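Local coordinates for protein endo-beta-1,4-mannanase (PDB 4CD8) that hydrolyses internal beta-1,4-mannosidic linkages of mannans as a family GH113 glycoside hydrolase with a TIM-barrel fold, at residues L49-L54 against L92-N97; V71-I76 against A132-V137. All coordinates share one frame; numbering follows the deposited sequence.

Contact 1: residues L49-L54 against L92-N97. With BMA (beta-D-mannopyranose), chain C.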
# COMPACT_ATOMS: atom_id res chain seq x y z
N LEU A 49 -6.42 -4.17 -1.84
CA LEU A 49 -6.04 -5.34 -2.63
C LEU A 49 -4.79 -4.93 -3.39
O LEU A 49 -4.85 -4.13 -4.32
CB LEU A 49 -7.16 -5.72 -3.61
CG LEU A 49 -8.49 -6.07 -2.92
CD1 LEU A 49 -9.57 -6.34 -3.95
CD2 LEU A 49 -8.30 -7.24 -1.98
N ALA A 50 -3.65 -5.53 -3.01
CA ALA A 50 -2.37 -5.13 -3.53
C ALA A 50 -1.75 -6.27 -4.31
O ALA A 50 -1.74 -7.40 -3.83
CB ALA A 50 -1.43 -4.68 -2.42
N PHE A 51 -1.18 -5.93 -5.47
CA PHE A 51 -0.48 -6.91 -6.27
C PHE A 51 0.58 -6.27 -7.12
O PHE A 51 0.57 -5.09 -7.33
CB PHE A 51 -1.45 -7.70 -7.17
CG PHE A 51 -2.14 -6.86 -8.21
CD1 PHE A 51 -3.24 -6.06 -7.88
CD2 PHE A 51 -1.67 -6.83 -9.50
CE1 PHE A 51 -3.85 -5.28 -8.87
CE2 PHE A 51 -2.29 -6.07 -10.48
CZ PHE A 51 -3.36 -5.25 -10.15
N ALA A 52 1.54 -7.07 -7.58
CA ALA A 52 2.67 -6.56 -8.35
C ALA A 52 2.83 -7.20 -9.69
O ALA A 52 2.94 -8.43 -9.80
CB ALA A 52 3.97 -6.72 -7.57
N GLY A 53 2.86 -6.36 -10.72
CA GLY A 53 3.41 -6.72 -12.01
C GLY A 53 4.92 -6.84 -11.90
O GLY A 53 5.51 -6.44 -10.90
N LEU A 54 5.54 -7.46 -12.91
CA LEU A 54 6.97 -7.73 -12.85
C LEU A 54 7.72 -7.11 -14.01
O LEU A 54 7.36 -7.27 -15.18
CB LEU A 54 7.25 -9.25 -12.83
CG LEU A 54 6.79 -10.02 -11.59
CD1 LEU A 54 7.01 -11.52 -11.79
CD2 LEU A 54 7.56 -9.52 -10.36
N LEU A 92 -7.76 -0.37 -4.57
CA LEU A 92 -7.00 -1.23 -5.49
C LEU A 92 -5.62 -0.65 -5.67
O LEU A 92 -5.49 0.52 -6.04
CB LEU A 92 -7.71 -1.40 -6.82
CG LEU A 92 -7.13 -2.47 -7.76
CD1 LEU A 92 -7.12 -3.89 -7.13
CD2 LEU A 92 -7.86 -2.43 -9.09
N LYS A 93 -4.58 -1.51 -5.48
CA LYS A 93 -3.20 -1.07 -5.51
C LYS A 93 -2.34 -1.96 -6.37
O LYS A 93 -1.69 -2.91 -5.87
CB LYS A 93 -2.60 -0.97 -4.11
CG LYS A 93 -1.18 -0.45 -4.05
CD LYS A 93 -0.74 -0.32 -2.61
CE LYS A 93 0.76 -0.40 -2.40
NZ LYS A 93 1.06 -0.05 -1.01
N PRO A 94 -2.33 -1.69 -7.67
CA PRO A 94 -1.33 -2.31 -8.55
C PRO A 94 0.03 -1.66 -8.36
O PRO A 94 0.11 -0.45 -8.27
CB PRO A 94 -1.88 -2.02 -9.96
CG PRO A 94 -3.10 -1.21 -9.80
CD PRO A 94 -3.14 -0.70 -8.39
N THR A 95 1.11 -2.43 -8.31
CA THR A 95 2.40 -1.84 -8.36
C THR A 95 3.34 -2.73 -9.19
O THR A 95 2.87 -3.62 -9.89
CB THR A 95 2.94 -1.55 -6.95
OG1 THR A 95 4.13 -0.78 -7.05
CG2 THR A 95 3.25 -2.84 -6.21
N VAL A 96 4.64 -2.45 -9.15
CA VAL A 96 5.63 -3.27 -9.89
C VAL A 96 6.74 -3.67 -8.95
O VAL A 96 7.13 -2.91 -8.07
CB VAL A 96 6.25 -2.52 -11.09
CG1 VAL A 96 5.19 -2.20 -12.13
CG2 VAL A 96 6.95 -1.23 -10.70
N ASN A 97 7.23 -4.89 -9.19
CA ASN A 97 8.48 -5.37 -8.62
C ASN A 97 9.42 -5.73 -9.75
O ASN A 97 9.00 -5.92 -10.87
CB ASN A 97 8.24 -6.60 -7.75
CG ASN A 97 7.60 -6.24 -6.42
OD1 ASN A 97 7.61 -5.07 -6.02
ND2 ASN A 97 7.04 -7.24 -5.73
C1 BMA C . 6.90 -7.51 1.13
C2 BMA C . 6.31 -8.80 1.68
C3 BMA C . 7.01 -9.98 1.00
C4 BMA C . 6.97 -9.77 -0.51
C5 BMA C . 7.59 -8.43 -0.90
C6 BMA C . 7.73 -8.22 -2.41
O1 BMA C . 6.24 -6.41 1.72
O2 BMA C . 4.95 -9.00 1.44
O3 BMA C . 6.40 -11.22 1.36
O4 BMA C . 7.76 -10.81 -1.04
O5 BMA C . 6.77 -7.43 -0.29
O6 BMA C . 7.89 -6.82 -2.71

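Contact 2: residues V71-I76 against A132-V137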
# COMPACT_ATOMS: atom_id res chain seq x y z
N VAL A 71 -2.74 -12.04 -10.33
CA VAL A 71 -4.16 -12.31 -10.24
C VAL A 71 -4.87 -11.78 -11.50
O VAL A 71 -4.51 -10.76 -12.04
CB VAL A 71 -4.80 -11.69 -8.98
CG1 VAL A 71 -4.39 -12.47 -7.76
CG2 VAL A 71 -4.41 -10.22 -8.81
N SER A 72 -5.81 -12.55 -12.00
CA SER A 72 -6.62 -12.15 -13.12
C SER A 72 -7.57 -11.04 -12.74
O SER A 72 -7.86 -10.82 -11.56
CB SER A 72 -7.46 -13.31 -13.64
OG SER A 72 -8.40 -13.71 -12.68
N ASP A 73 -8.10 -10.37 -13.77
CA ASP A 73 -9.13 -9.37 -13.51
C ASP A 73 -10.32 -10.00 -12.72
O ASP A 73 -10.91 -9.38 -11.82
CB ASP A 73 -9.65 -8.78 -14.81
CG ASP A 73 -8.63 -7.90 -15.55
OD1 ASP A 73 -7.54 -7.60 -15.00
OD2 ASP A 73 -8.96 -7.48 -16.71
N ASP A 74 -10.72 -11.22 -13.08
CA ASP A 74 -11.80 -11.92 -12.37
C ASP A 74 -11.48 -12.21 -10.91
O ASP A 74 -12.36 -12.13 -10.04
CB ASP A 74 -12.13 -13.25 -13.05
CG ASP A 74 -12.96 -13.10 -14.34
OD1 ASP A 74 -13.42 -12.01 -14.68
OD2 ASP A 74 -13.15 -14.14 -15.03
N GLU A 75 -10.22 -12.55 -10.63
CA GLU A 75 -9.78 -12.74 -9.24
C GLU A 75 -9.88 -11.45 -8.45
O GLU A 75 -10.29 -11.46 -7.28
CB GLU A 75 -8.35 -13.22 -9.17
CG GLU A 75 -8.20 -14.70 -9.48
CD GLU A 75 -6.76 -15.15 -9.26
OE1 GLU A 75 -6.43 -15.56 -8.10
OE2 GLU A 75 -5.97 -15.06 -10.23
N ILE A 76 -9.47 -10.34 -9.08
CA ILE A 76 -9.61 -9.02 -8.46
C ILE A 76 -11.09 -8.72 -8.17
O ILE A 76 -11.45 -8.33 -7.04
CB ILE A 76 -8.95 -7.91 -9.30
CG1 ILE A 76 -7.44 -8.17 -9.40
CG2 ILE A 76 -9.24 -6.54 -8.70
CD1 ILE A 76 -6.72 -7.31 -10.41
N ALA A 132 -4.03 2.45 -16.16
CA ALA A 132 -5.31 2.71 -16.83
C ALA A 132 -6.19 1.46 -16.83
O ALA A 132 -7.39 1.50 -16.58
CB ALA A 132 -5.04 3.15 -18.24
N HIS A 133 -5.55 0.31 -17.10
CA HIS A 133 -6.27 -0.96 -17.11
C HIS A 133 -6.88 -1.24 -15.74
O HIS A 133 -8.05 -1.61 -15.65
CB HIS A 133 -5.35 -2.14 -17.50
CG HIS A 133 -6.01 -3.47 -17.35
ND1 HIS A 133 -6.84 -3.99 -18.31
CD2 HIS A 133 -6.02 -4.35 -16.32
CE1 HIS A 133 -7.32 -5.15 -17.89
NE2 HIS A 133 -6.83 -5.39 -16.69
N TYR A 134 -6.08 -1.09 -14.68
CA TYR A 134 -6.58 -1.40 -13.35
C TYR A 134 -7.48 -0.33 -12.77
O TYR A 134 -8.34 -0.68 -12.00
CB TYR A 134 -5.47 -1.86 -12.40
CG TYR A 134 -4.91 -3.21 -12.82
CD1 TYR A 134 -5.68 -4.35 -12.77
CD2 TYR A 134 -3.61 -3.31 -13.32
CE1 TYR A 134 -5.18 -5.60 -13.15
CE2 TYR A 134 -3.11 -4.54 -13.69
CZ TYR A 134 -3.91 -5.66 -13.63
OH TYR A 134 -3.39 -6.87 -14.02
N ALA A 135 -7.33 0.90 -13.24
CA ALA A 135 -8.24 1.97 -12.82
C ALA A 135 -9.65 1.67 -13.33
O ALA A 135 -10.63 1.84 -12.60
CB ALA A 135 -7.77 3.34 -13.35
N HIS A 136 -9.71 1.13 -14.55
CA HIS A 136 -10.97 0.72 -15.17
C HIS A 136 -11.60 -0.45 -14.42
O HIS A 136 -12.78 -0.45 -14.16
CB HIS A 136 -10.74 0.38 -16.66
CG HIS A 136 -11.93 -0.18 -17.36
ND1 HIS A 136 -13.05 0.57 -17.61
CD2 HIS A 136 -12.15 -1.40 -17.93
CE1 HIS A 136 -13.93 -0.16 -18.28
NE2 HIS A 136 -13.41 -1.36 -18.50
N VAL A 137 -10.76 -1.42 -14.02
CA VAL A 137 -11.22 -2.52 -13.17
C VAL A 137 -11.75 -2.00 -11.82
O VAL A 137 -12.81 -2.42 -11.37
CB VAL A 137 -10.11 -3.57 -12.94
CG1 VAL A 137 -10.52 -4.55 -11.85
CG2 VAL A 137 -9.74 -4.31 -14.24
O HOH W 1 -5.14 -8.87 -14.01

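Contact 1: residues L49-L54 against L92-N97
Phe51 lies against Pro94 with the CA of the proline over one face of its ring, 4.1 Å from the ring centroid, a CH-pi contact between neighbouring parallel strands of the TIM barrel. The proline carbons approach the outer end of the ring, CB coming to 3.6 Å from CZ. Leu92 comes at the ring's edge instead, its CD1 lying near the ring plane 4.0 Å from CE1 of Phe51. The chi1 of 65° places CG of Phe51 between backbone N and carbonyl carbon, from where the ring reaches across to both partners. The pairing with residues 49-54 asks no N-H of Pro94, since Phe51 N donates to Lys93 O and Phe51 O receives Thr95 N. Gly53 donates to Thr95 O and accepts from Asn97 N; a CB here would point to the Phe51 face, about 3.8 Å from Thr95 O.

Ala50, Ala52, Leu54, Lys93, Thr95 and Asn97 turn to the other face of the sheet. There the small methyl of Ala52 packs 3.6 Å from Asn97 ND2, and CD2 of Leu54 meets CB of Asn97. Lys93, extended, carries NZ to a salt bridge with Glu231, which lines the inhibitor pocket, and to Asn180 OD1. Phe51, Pro94 and Leu92 thus make an apolar face, covered by helices 73-85 and 120-140, while Lys93, Thr95 and Asn97 bring polar groups to the other. Arg104 holds the oxygen of Asn97, which probably helps to turn ND2 toward O6 of the bound mannose, where it makes a weak hydrogen bond of 3.2 Å.

Contact 2: residues V71-I76 against A132-V137
A chi1 of -69° puts CG of Asp73 beside its own backbone N, anti to the carbonyl carbon, and His133, its CG anti to the backbone N (chi1 173°), extends its ring from the opposite direction to meet the carboxylate. The pair joins two outer helices of the TIM barrel, 73-85 and 120-140. His133 NE2 donates to Asp73 OD1 on the syn side over 2.9 Å at a nearly straight 173°, with the oxygen in the ring plane; a histidine suits the place by offering an N-H at the tip of a flat ring. Replacing Asp73 by alanine removes the carboxylate, which is likely to leave His133 NE2 without this acceptor and a water without one of its partners.

Next to the polar pair, Ile76 packs its CD1 on the Tyr134 ring, 3.6 Å from CE1, and its CG2 on Val137 CG1. CD2 of His133 sits over the centre of the Tyr134 ring. At the helix start Ser72 and Glu75 form a capping box, Ser72 OG accepting from Glu75 N and Glu75 OE2 from Ser72 N. One water donates to Val71 O and to Asp73 OD1 and is hydrogen-bonded to Tyr134 OH at 2.7 Å.

Phe51, Leu92 and Pro94 of contact 1 meet Tyr134 and Ile76 of contact 2; the contact centres are about 11 Å apart. The rings of Phe51 and Tyr134 meet edge-to-face, CZ of Phe51 lying 3.5 Å from CE1 of Tyr134. Leu92 CD2 comes within 3.4 Å of Tyr134 O, Pro94 CG packs 3.6 Å from Tyr134 CB and Leu92 CD1 3.7 Å from Ile76 CG2. Strand 89-98 lies between helices 73-85 and 120-140 in sequence. Through this packing contact 2 belongs to the helical layer outside the barrel wall. The opposite face of contact 1 looks inward, where Asn97 meets the mannose and the Lys93 side chain lies about 5 Å from the bound mannoimidazole.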